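Local structure of glucose-6-phosphate isomerase like protein (Thermus thermophilus, 1WIW) at residues K154-A157 / Y158-E162; Y267-A270 / L271-G274; E232-E235 / S236-A240; R2-R6 / E7-L11. The protein probably isomerises phosphorylated sugars, as a glucose-6-phosphate and mannose-6-phosphate isomerase of the PGI/PMI family. All blocks are in the same frame, centred on the assembly; numbering follows the deposited sequence.

Contact 1: residues K154-A157 / Y158-E162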
loop_
_atom_site.group_PDB
_atom_site.type_symbol
_atom_site.label_atom_id
_atom_site.label_comp_id
_atom_site.label_asym_id
_atom_site.label_seq_id
_atom_site.Cartn_x
_atom_site.Cartn_y
_atom_site.Cartn_z
ATOM N N LYS B 154 -16.344 -3.915 19.446
ATOM C CA LYS B 154 -17.622 -3.207 19.413
ATOM C C LYS B 154 -17.365 -1.732 19.687
ATOM O O LYS B 154 -17.914 -0.866 19.012
ATOM C CB LYS B 154 -18.597 -3.746 20.471
ATOM C CG LYS B 154 -19.162 -5.121 20.162
ATOM C CD LYS B 154 -20.264 -5.513 21.137
ATOM C CE LYS B 154 -20.781 -6.925 20.864
ATOM N NZ LYS B 154 -21.794 -7.353 21.876
ATOM N N PHE B 155 -16.533 -1.454 20.686
ATOM C CA PHE B 155 -16.218 -0.078 21.042
ATOM C C PHE B 155 -15.577 0.657 19.867
ATOM O O PHE B 155 -15.977 1.771 19.547
ATOM C CB PHE B 155 -15.277 -0.031 22.247
ATOM C CG PHE B 155 -15.111 1.351 22.826
ATOM C CD1 PHE B 155 -16.040 1.856 23.733
ATOM C CD2 PHE B 155 -14.052 2.165 22.429
ATOM C CE1 PHE B 155 -15.920 3.155 24.236
ATOM C CE2 PHE B 155 -13.922 3.466 22.922
ATOM C CZ PHE B 155 -14.859 3.961 23.827
ATOM N N LEU B 156 -14.589 0.031 19.224
ATOM C CA LEU B 156 -13.902 0.659 18.090
ATOM C C LEU B 156 -14.838 0.855 16.897
ATOM O O LEU B 156 -14.739 1.849 16.178
ATOM C CB LEU B 156 -12.688 -0.176 17.660
ATOM C CG LEU B 156 -11.844 0.399 16.509
ATOM C CD1 LEU B 156 -11.398 1.820 16.860
ATOM C CD2 LEU B 156 -10.623 -0.494 16.247
ATOM N N ALA B 157 -15.745 -0.093 16.690
ATOM C CA ALA B 157 -16.686 -0.006 15.581
ATOM C C ALA B 157 -17.495 1.282 15.705
ATOM O O ALA B 157 -17.698 1.997 14.724
ATOM C CB ALA B 157 -17.611 -1.235 15.575
ATOM N N TYR B 158 -17.947 1.582 16.916
ATOM C CA TYR B 158 -18.713 2.800 17.148
ATOM C C TYR B 158 -17.875 4.036 16.824
ATOM O O TYR B 158 -18.386 5.018 16.291
ATOM C CB TYR B 158 -19.203 2.853 18.598
ATOM C CG TYR B 158 -20.469 2.058 18.831
ATOM C CD1 TYR B 158 -21.666 2.425 18.211
ATOM C CD2 TYR B 158 -20.471 0.933 19.648
ATOM C CE1 TYR B 158 -22.834 1.687 18.397
ATOM C CE2 TYR B 158 -21.633 0.187 19.845
ATOM C CZ TYR B 158 -22.811 0.571 19.213
ATOM O OH TYR B 158 -23.958 -0.164 19.386
ATOM N N THR B 159 -16.586 3.981 17.140
ATOM C CA THR B 159 -15.680 5.100 16.864
ATOM C C THR B 159 -15.464 5.300 15.358
ATOM O O THR B 159 -15.268 6.427 14.885
ATOM C CB THR B 159 -14.300 4.870 17.515
ATOM O OG1 THR B 159 -14.451 4.757 18.936
ATOM C CG2 THR B 159 -13.355 6.024 17.189
ATOM N N LEU B 160 -15.489 4.199 14.610
ATOM C CA LEU B 160 -15.284 4.250 13.167
ATOM C C LEU B 160 -16.573 4.532 12.388
ATOM O O LEU B 160 -16.530 4.845 11.197
ATOM C CB LEU B 160 -14.649 2.932 12.695
ATOM C CG LEU B 160 -13.116 2.831 12.617
ATOM C CD1 LEU B 160 -12.450 3.722 13.637
ATOM C CD2 LEU B 160 -12.696 1.380 12.793
ATOM N N LEU B 161 -17.713 4.435 13.066
ATOM C CA LEU B 161 -19.002 4.676 12.425
ATOM C C LEU B 161 -19.049 6.065 11.790
ATOM O O LEU B 161 -18.830 7.073 12.460
ATOM C CB LEU B 161 -20.138 4.525 13.444
ATOM C CG LEU B 161 -21.563 4.830 12.967
ATOM C CD1 LEU B 161 -21.946 3.926 11.814
ATOM C CD2 LEU B 161 -22.534 4.655 14.127
ATOM N N GLU B 162 -19.324 6.098 10.488
ATOM C CA GLU B 162 -19.410 7.339 9.725
ATOM C C GLU B 162 -18.125 8.161 9.721
ATOM O O GLU B 162 -18.149 9.395 9.693
ATOM C CB GLU B 162 -20.588 8.178 10.221
ATOM C CG GLU B 162 -21.927 7.527 9.903
ATOM C CD GLU B 162 -23.109 8.349 10.354
ATOM O OE1 GLU B 162 -23.220 9.518 9.925
ATOM O OE2 GLU B 162 -23.932 7.823 11.135
#

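Contact 2: residues Y267-A270 / L271-G274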
loop_
_atom_site.group_PDB
_atom_site.type_symbol
_atom_site.label_atom_id
_atom_site.label_comp_id
_atom_site.label_asym_id
_atom_site.label_seq_id
_atom_site.Cartn_x
_atom_site.Cartn_y
_atom_site.Cartn_z
ATOM N N TYR B 267 -16.503 -6.615 11.419
ATOM C CA TYR B 267 -17.754 -7.371 11.521
ATOM C C TYR B 267 -18.833 -6.510 12.175
ATOM O O TYR B 267 -19.947 -6.374 11.651
ATOM C CB TYR B 267 -17.539 -8.636 12.364
ATOM C CG TYR B 267 -18.812 -9.406 12.685
ATOM C CD1 TYR B 267 -19.399 -10.261 11.747
ATOM C CD2 TYR B 267 -19.452 -9.241 13.911
ATOM C CE1 TYR B 267 -20.601 -10.934 12.028
ATOM C CE2 TYR B 267 -20.653 -9.905 14.201
ATOM C CZ TYR B 267 -21.222 -10.744 13.258
ATOM O OH TYR B 267 -22.423 -11.365 13.542
ATOM N N TYR B 268 -18.497 -5.944 13.334
ATOM C CA TYR B 268 -19.424 -5.088 14.068
ATOM C C TYR B 268 -19.755 -3.799 13.314
ATOM O O TYR B 268 -20.882 -3.312 13.390
ATOM C CB TYR B 268 -18.858 -4.761 15.456
ATOM C CG TYR B 268 -18.865 -5.955 16.388
ATOM C CD1 TYR B 268 -17.686 -6.414 16.985
ATOM C CD2 TYR B 268 -20.052 -6.656 16.643
ATOM C CE1 TYR B 268 -17.686 -7.554 17.813
ATOM C CE2 TYR B 268 -20.064 -7.790 17.464
ATOM C CZ TYR B 268 -18.880 -8.235 18.042
ATOM O OH TYR B 268 -18.887 -9.379 18.814
ATOM N N LEU B 269 -18.793 -3.251 12.576
ATOM C CA LEU B 269 -19.065 -2.026 11.830
ATOM C C LEU B 269 -20.129 -2.300 10.766
ATOM O O LEU B 269 -21.032 -1.492 10.556
ATOM C CB LEU B 269 -17.786 -1.486 11.179
ATOM C CG LEU B 269 -17.930 -0.202 10.347
ATOM C CD1 LEU B 269 -18.578 0.908 11.177
ATOM C CD2 LEU B 269 -16.564 0.240 9.864
ATOM N N ALA B 270 -20.025 -3.443 10.093
ATOM C CA ALA B 270 -21.010 -3.805 9.079
ATOM C C ALA B 270 -22.394 -3.854 9.726
ATOM O O ALA B 270 -23.372 -3.355 9.158
ATOM C CB ALA B 270 -20.672 -5.163 8.468
ATOM N N LEU B 271 -22.473 -4.448 10.918
ATOM C CA LEU B 271 -23.746 -4.539 11.627
ATOM C C LEU B 271 -24.276 -3.143 11.947
ATOM O O LEU B 271 -25.482 -2.903 11.881
ATOM C CB LEU B 271 -23.601 -5.362 12.916
ATOM C CG LEU B 271 -23.192 -6.831 12.731
ATOM C CD1 LEU B 271 -23.390 -7.593 14.039
ATOM C CD2 LEU B 271 -24.034 -7.469 11.633
ATOM N N LEU B 272 -23.381 -2.222 12.290
ATOM C CA LEU B 272 -23.796 -0.851 12.583
ATOM C C LEU B 272 -24.388 -0.172 11.341
ATOM O O LEU B 272 -25.272 0.678 11.453
ATOM C CB LEU B 272 -22.615 -0.035 13.119
ATOM C CG LEU B 272 -22.132 -0.396 14.530
ATOM C CD1 LEU B 272 -20.938 0.471 14.904
ATOM C CD2 LEU B 272 -23.261 -0.188 15.527
ATOM N N TYR B 273 -23.904 -0.543 10.159
ATOM C CA TYR B 273 -24.434 0.022 8.919
ATOM C C TYR B 273 -25.617 -0.811 8.428
ATOM O O TYR B 273 -26.221 -0.509 7.405
ATOM C CB TYR B 273 -23.359 0.063 7.827
ATOM C CG TYR B 273 -22.312 1.132 8.035
ATOM C CD1 TYR B 273 -22.682 2.456 8.266
ATOM C CD2 TYR B 273 -20.948 0.826 7.978
ATOM C CE1 TYR B 273 -21.726 3.450 8.434
ATOM C CE2 TYR B 273 -19.982 1.818 8.143
ATOM C CZ TYR B 273 -20.382 3.127 8.370
ATOM O OH TYR B 273 -19.440 4.121 8.518
ATOM N N GLY B 274 -25.930 -1.872 9.163
ATOM C CA GLY B 274 -27.043 -2.728 8.794
ATOM C C GLY B 274 -26.837 -3.536 7.528
ATOM O O GLY B 274 -27.798 -3.855 6.831
#

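Contact 3: residues E232-E235 / S236-A240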
loop_
_atom_site.group_PDB
_atom_site.type_symbol
_atom_site.label_atom_id
_atom_site.label_comp_id
_atom_site.label_asym_id
_atom_site.label_seq_id
_atom_site.Cartn_x
_atom_site.Cartn_y
_atom_site.Cartn_z
ATOM N N GLU B 232 1.642 11.794 18.488
ATOM C CA GLU B 232 1.895 13.213 18.740
ATOM C C GLU B 232 1.527 14.072 17.530
ATOM O O GLU B 232 1.031 15.188 17.674
ATOM C CB GLU B 232 3.364 13.442 19.111
ATOM C CG GLU B 232 3.699 14.907 19.386
ATOM C CD GLU B 232 5.095 15.103 19.959
ATOM O OE1 GLU B 232 5.340 14.666 21.107
ATOM O OE2 GLU B 232 5.948 15.692 19.257
ATOM N N ILE B 233 1.755 13.546 16.333
ATOM C CA ILE B 233 1.440 14.284 15.116
ATOM C C ILE B 233 -0.059 14.300 14.792
ATOM O O ILE B 233 -0.647 15.362 14.575
ATOM C CB ILE B 233 2.218 13.697 13.911
ATOM C CG1 ILE B 233 3.718 13.940 14.109
ATOM C CG2 ILE B 233 1.727 14.323 12.605
ATOM C CD1 ILE B 233 4.605 13.240 13.100
ATOM N N LEU B 234 -0.675 13.123 14.782
ATOM C CA LEU B 234 -2.094 12.993 14.449
ATOM C C LEU B 234 -3.071 13.545 15.481
ATOM O O LEU B 234 -4.184 13.943 15.142
ATOM C CB LEU B 234 -2.426 11.521 14.191
ATOM C CG LEU B 234 -1.654 10.844 13.058
ATOM C CD1 LEU B 234 -1.970 9.362 13.030
ATOM C CD2 LEU B 234 -2.025 11.487 11.743
ATOM N N GLU B 235 -2.651 13.566 16.739
ATOM C CA GLU B 235 -3.499 14.033 17.828
ATOM C C GLU B 235 -4.269 15.317 17.503
ATOM O O GLU B 235 -5.488 15.386 17.666
ATOM C CB GLU B 235 -2.643 14.233 19.080
ATOM C CG GLU B 235 -3.379 13.984 20.378
ATOM C CD GLU B 235 -2.469 14.088 21.587
ATOM O OE1 GLU B 235 -1.501 13.301 21.674
ATOM O OE2 GLU B 235 -2.719 14.959 22.448
ATOM N N SER B 236 -3.551 16.328 17.030
ATOM C CA SER B 236 -4.152 17.614 16.696
ATOM C C SER B 236 -4.703 17.697 15.276
ATOM O O SER B 236 -5.413 18.647 14.937
ATOM C CB SER B 236 -3.107 18.714 16.870
ATOM O OG SER B 236 -1.963 18.426 16.079
ATOM N N ARG B 237 -4.390 16.704 14.449
ATOM C CA ARG B 237 -4.822 16.734 13.058
ATOM C C ARG B 237 -6.028 15.896 12.636
ATOM O O ARG B 237 -6.592 16.139 11.571
ATOM C CB ARG B 237 -3.622 16.408 12.162
ATOM C CG ARG B 237 -2.459 17.395 12.322
ATOM C CD ARG B 237 -1.272 17.025 11.439
ATOM N NE ARG B 237 -0.215 18.035 11.466
ATOM C CZ ARG B 237 0.599 18.258 12.496
ATOM N NH1 ARG B 237 0.495 17.543 13.609
ATOM N NH2 ARG B 237 1.524 19.202 12.411
ATOM N N VAL B 238 -6.437 14.921 13.441
ATOM C CA VAL B 238 -7.584 14.106 13.051
ATOM C C VAL B 238 -8.768 14.223 14.004
ATOM O O VAL B 238 -8.613 14.604 15.163
ATOM C CB VAL B 238 -7.200 12.611 12.903
ATOM C CG1 VAL B 238 -5.994 12.478 11.974
ATOM C CG2 VAL B 238 -6.914 12.002 14.259
ATOM N N ASP B 239 -9.947 13.880 13.494
ATOM C CA ASP B 239 -11.190 13.945 14.257
ATOM C C ASP B 239 -11.185 13.011 15.469
ATOM O O ASP B 239 -11.630 13.392 16.552
ATOM C CB ASP B 239 -12.368 13.598 13.341
ATOM C CG ASP B 239 -13.711 13.932 13.963
ATOM O OD1 ASP B 239 -14.595 13.048 13.981
ATOM O OD2 ASP B 239 -13.885 15.077 14.427
ATOM N N ALA B 240 -10.689 11.792 15.281
ATOM C CA ALA B 240 -10.624 10.803 16.357
ATOM C C ALA B 240 -9.380 9.946 16.195
ATOM O O ALA B 240 -8.899 9.743 15.082
ATOM C CB ALA B 240 -11.864 9.921 16.340
#

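Contact 4: residues R2-R6 / E7-L11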
loop_
_atom_site.group_PDB
_atom_site.type_symbol
_atom_site.label_atom_id
_atom_site.label_comp_id
_atom_site.label_asym_id
_atom_site.label_seq_id
_atom_site.Cartn_x
_atom_site.Cartn_y
_atom_site.Cartn_z
ATOM N N ARG B 2 -27.729 1.779 15.548
ATOM C CA ARG B 2 -27.930 0.395 15.963
ATOM C C ARG B 2 -27.119 0.045 17.210
ATOM O O ARG B 2 -26.026 0.574 17.427
ATOM C CB ARG B 2 -27.589 -0.552 14.808
ATOM C CG ARG B 2 -28.457 -0.310 13.564
ATOM C CD ARG B 2 -28.191 -1.325 12.466
ATOM N NE ARG B 2 -29.081 -1.129 11.321
ATOM C CZ ARG B 2 -28.970 -0.139 10.442
ATOM N NH1 ARG B 2 -29.832 -0.040 9.438
ATOM N NH2 ARG B 2 -27.989 0.745 10.551
ATOM N N ASP B 3 -27.680 -0.844 18.027
ATOM C CA ASP B 3 -27.064 -1.273 19.277
ATOM C C ASP B 3 -26.489 -2.680 19.132
ATOM O O ASP B 3 -27.218 -3.636 18.885
ATOM C CB ASP B 3 -28.123 -1.221 20.386
ATOM C CG ASP B 3 -27.580 -1.601 21.753
ATOM O OD1 ASP B 3 -28.295 -1.364 22.753
ATOM O OD2 ASP B 3 -26.458 -2.139 21.837
ATOM N N LEU B 4 -25.171 -2.790 19.278
ATOM C CA LEU B 4 -24.474 -4.065 19.153
ATOM C C LEU B 4 -24.767 -5.008 20.313
ATOM O O LEU B 4 -24.283 -6.142 20.343
ATOM C CB LEU B 4 -22.960 -3.826 19.031
ATOM C CG LEU B 4 -22.549 -3.020 17.787
ATOM C CD1 LEU B 4 -21.042 -2.757 17.796
ATOM C CD2 LEU B 4 -22.953 -3.785 16.527
ATOM N N ASP B 5 -25.564 -4.543 21.271
ATOM C CA ASP B 5 -25.915 -5.379 22.404
ATOM C C ASP B 5 -27.380 -5.837 22.348
ATOM O O ASP B 5 -27.914 -6.374 23.319
ATOM C CB ASP B 5 -25.577 -4.651 23.713
ATOM C CG ASP B 5 -24.064 -4.576 23.954
ATOM O OD1 ASP B 5 -23.604 -3.751 24.763
ATOM O OD2 ASP B 5 -23.326 -5.365 23.330
ATOM N N ARG B 6 -28.018 -5.632 21.194
ATOM C CA ARG B 6 -29.396 -6.075 20.978
ATOM C C ARG B 6 -29.336 -7.204 19.947
ATOM O O ARG B 6 -28.725 -7.060 18.881
ATOM C CB ARG B 6 -30.283 -4.923 20.474
ATOM C CG ARG B 6 -30.687 -3.923 21.572
ATOM C CD ARG B 6 -31.497 -2.754 21.012
ATOM N NE ARG B 6 -32.780 -3.167 20.441
ATOM C CZ ARG B 6 -33.940 -3.154 21.095
ATOM N NH1 ARG B 6 -35.049 -3.553 20.482
ATOM N NH2 ARG B 6 -33.997 -2.735 22.352
ATOM N N GLU B 7 -29.979 -8.324 20.263
ATOM C CA GLU B 7 -29.949 -9.491 19.394
ATOM C C GLU B 7 -30.446 -9.322 17.960
ATOM O O GLU B 7 -29.871 -9.905 17.039
ATOM C CB GLU B 7 -30.703 -10.652 20.046
ATOM C CG GLU B 7 -30.276 -12.011 19.503
ATOM C CD GLU B 7 -31.136 -13.150 20.012
ATOM O OE1 GLU B 7 -31.413 -13.194 21.230
ATOM O OE2 GLU B 7 -31.528 -14.008 19.193
ATOM N N GLU B 8 -31.493 -8.530 17.753
ATOM C CA GLU B 8 -32.029 -8.365 16.405
ATOM C C GLU B 8 -31.063 -7.659 15.460
ATOM O O GLU B 8 -31.247 -7.679 14.243
ATOM C CB GLU B 8 -33.376 -7.623 16.435
ATOM C CG GLU B 8 -33.302 -6.123 16.651
ATOM C CD GLU B 8 -33.099 -5.719 18.104
ATOM O OE1 GLU B 8 -33.111 -4.499 18.372
ATOM O OE2 GLU B 8 -32.929 -6.602 18.972
ATOM N N THR B 9 -30.025 -7.052 16.023
ATOM C CA THR B 9 -29.023 -6.344 15.233
ATOM C C THR B 9 -28.158 -7.313 14.426
ATOM O O THR B 9 -27.514 -6.921 13.454
ATOM C CB THR B 9 -28.116 -5.494 16.147
ATOM O OG1 THR B 9 -28.903 -4.474 16.768
ATOM C CG2 THR B 9 -26.983 -4.841 15.350
ATOM N N TYR B 10 -28.170 -8.583 14.817
ATOM C CA TYR B 10 -27.371 -9.597 14.141
ATOM C C TYR B 10 -28.101 -10.398 13.056
ATOM O O TYR B 10 -27.477 -11.173 12.330
ATOM C CB TYR B 10 -26.774 -10.557 15.176
ATOM C CG TYR B 10 -25.821 -9.884 16.142
ATOM C CD1 TYR B 10 -26.285 -8.967 17.089
ATOM C CD2 TYR B 10 -24.448 -10.125 16.076
ATOM C CE1 TYR B 10 -25.405 -8.303 17.941
ATOM C CE2 TYR B 10 -23.561 -9.465 16.922
ATOM C CZ TYR B 10 -24.046 -8.555 17.848
ATOM O OH TYR B 10 -23.170 -7.887 18.670
ATOM N N LEU B 11 -29.410 -10.212 12.928
ATOM C CA LEU B 11 -30.171 -10.945 11.917
ATOM C C LEU B 11 -29.611 -10.782 10.499
ATOM O O LEU B 11 -29.737 -11.678 9.668
ATOM C CB LEU B 11 -31.642 -10.514 11.954
ATOM C CG LEU B 11 -32.374 -10.931 13.236
ATOM C CD1 LEU B 11 -33.747 -10.296 13.301
ATOM C CD2 LEU B 11 -32.470 -12.452 13.281
#

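Contact 1: residues K154-A157 / Y158-E162
L156 carries its CG anti to the backbone N (chi1 -178°), which swings the isobutyl group along the helix to meet L160. CD1 of L156 comes to 3.9 Å from CD1 of L160, while the CG of L156 rests against the other methyl, CD2. The two side chains cross obliquely, one turn apart. Y158 has its CG beside its own backbone N instead, and this turns the ring back toward the preceding turn, where its CD2 lies obliquely 3.2 Å from the carbonyl O of K154. That same oxygen takes the backbone N-H of Y158 at 3.2 Å, a fairly straight bond. Together these are i to i+4 contacts in the last turns of helix 152-160, within the C-terminal SIS domain, where helix 251-272 packs against K154, L156, A157 and Y158 and strand 216-221 receives L160. L160 N gives its main bond to L156 O, at 2.9 Å, and a weak one to A157 O. L161 is the first residue to leave helical geometry, and its N bonds only weakly to A157 O. The polar ends of K154 and Y158 are engaged outside the helix: K154 NZ by P144 O and D5, the Y158 hydroxyl by L4 N and R2 O.

Contact 2: residues Y267-A270 / L271-G274
The Y267 ring has L271 over one face, with CG of the leucine 4.2 Å above the plane and displaced toward the rim; at the ring's edge, in plane, sits CE2 of Y268. Y268 in turn receives CD2 of Y267 on one of its faces, 3.8 Å above the plane and again near the rim. The two neighbouring tyrosines are thus turned against each other, Y267 presenting its edge to a face of Y268. L271 reaches them with its CD1 methyl, 3.6 Å from CE2 of Y267 and farther from the Y268 ring.

L269 and Y273 make the second pair. They run side by side in the same direction, and CD1 of L269 lies 3.5 Å from CE2 of Y273. L269 gets there with its CG anti to the backbone N (chi1 179°). All three hydroxyls find partners beyond this turn: Y267 at D13, Y268 at the carbonyl of L142, Y273 at the backbone N of E162.

Beneath the side chains run regular bonds, such as L272 N to Y268 O at 2.9 Å. Y273 N divides its hydrogen between L269 O, at 3.1 Å, and A270 O, the latter weakly. G274, with positive phi, then turns the chain out of helix 251-272 in a Schellman motif, the classic C-terminal cap of an alpha-helix.

Contact 3: residues E232-E235 / S236-A240
S236 turns its hydroxyl back toward I233, its OG lying 3.7 Å from the carbonyl O of that residue. R237 does most of the work. Its CG stands beside the backbone N (chi1 -60°) and the chain is extended from CG to NE, so the guanidinium travels back along the helix rather than outward. NH1 then donates to I233 O at 2.6 Å, a short bond with the oxygen lying in the guanidinium plane, and the same nitrogen passes 3.6 Å from CG2 of I233. The backbone N of R237 bonds to L234 O at 2.9 Å from above the carbonyl plane. V238 N reaches that same oxygen at 3.0 Å, nearly along the C=O axis, so L234 O is gripped by two consecutive amides. The side chain of V238 crosses over L234, with CG1 4.1 Å from CD2. D239 and A240 carry the chain on into strand 240-244, where A240 pairs with A218. This turn therefore closes the helix-to-strand half of a beta-alpha-beta crossover in the SIS-family domain, from strand 216-221 through helix 225-234 to the neighbouring parallel strand 240-244: I233 and L234 pack on F202 of helix 198-204, and L234 and V238 lean on A218 of strand 216-221.

Contact 4: residues R2-R6 / E7-L11
R6 and D3 meet T9 across the contact, tying a type I beta turn (D3 to R6) to the short 3-10 segment 7-9 that follows it, within the N-terminal loop that precedes helix 17-23. Backbone bonds come first. R6 N closes the turn on D3 O, and T9 N bonds to R6 O at 3.1 Å from above the carbonyl plane.

A carboxylate-to-backbone bond is the second kind: D3 OD2 accepts from D5 N, an Asx turn.

Hydroxyl bonds to backbone carbonyls are the third. T9 OG1 donates to D3 O at 2.8 Å; this and R6 N approach the oxygen from opposite faces of its plane, so D3 O is held from both. Y10 OH donates to L4 O at 2.7 Å, in the carbonyl plane and on a lone pair. The oxygens of L4 and R6 both lie at the edge of the Y10 ring, near its plane. L4 O also receives K154 NZ, and Y10 packs on Y267, Y268 and L271 of helix 251-272.

The apolar share is slight: CG2 of T9 lies 4.3 Å from CD2 of L4.

Charge supplies the last kind, a salt bridge between R6 and E8 on the surface. The R6 chain bends at chi3 (64°), bringing NE to E8 OE1; the pair is modelled at 2.5 Å, shorter than is usual, so the exact length is doubtful. NH1 adds a weak bond to that same oxygen, and guanidinium and carboxylate planes stand 86° apart.

Contacts 1, 2 and 4 form one cluster. The ends of helices 152-160 and 251-272 lie together, centres of contacts 1 and 2 being 9 Å apart, and the Y158 ring packs on L272, CE1 of the tyrosine 3.5 Å from CD2 of the leucine. The N-terminal loop of contact 4 lies against both helices: its Y10 brings CD2 to 3.4 Å from L271 CD1, and R2 NH2 reaches L272 O at 2.9 Å, a probable hydrogen bond. Contact 3 lies about 17 Å from contact 1 between centres and touches it through T159 CG2 and A240 CB, 4.3 Å apart. Contacts 1, 2 and 3 belong to the C-terminal SIS domain, to which contact 4 anchors the chain's N-terminus.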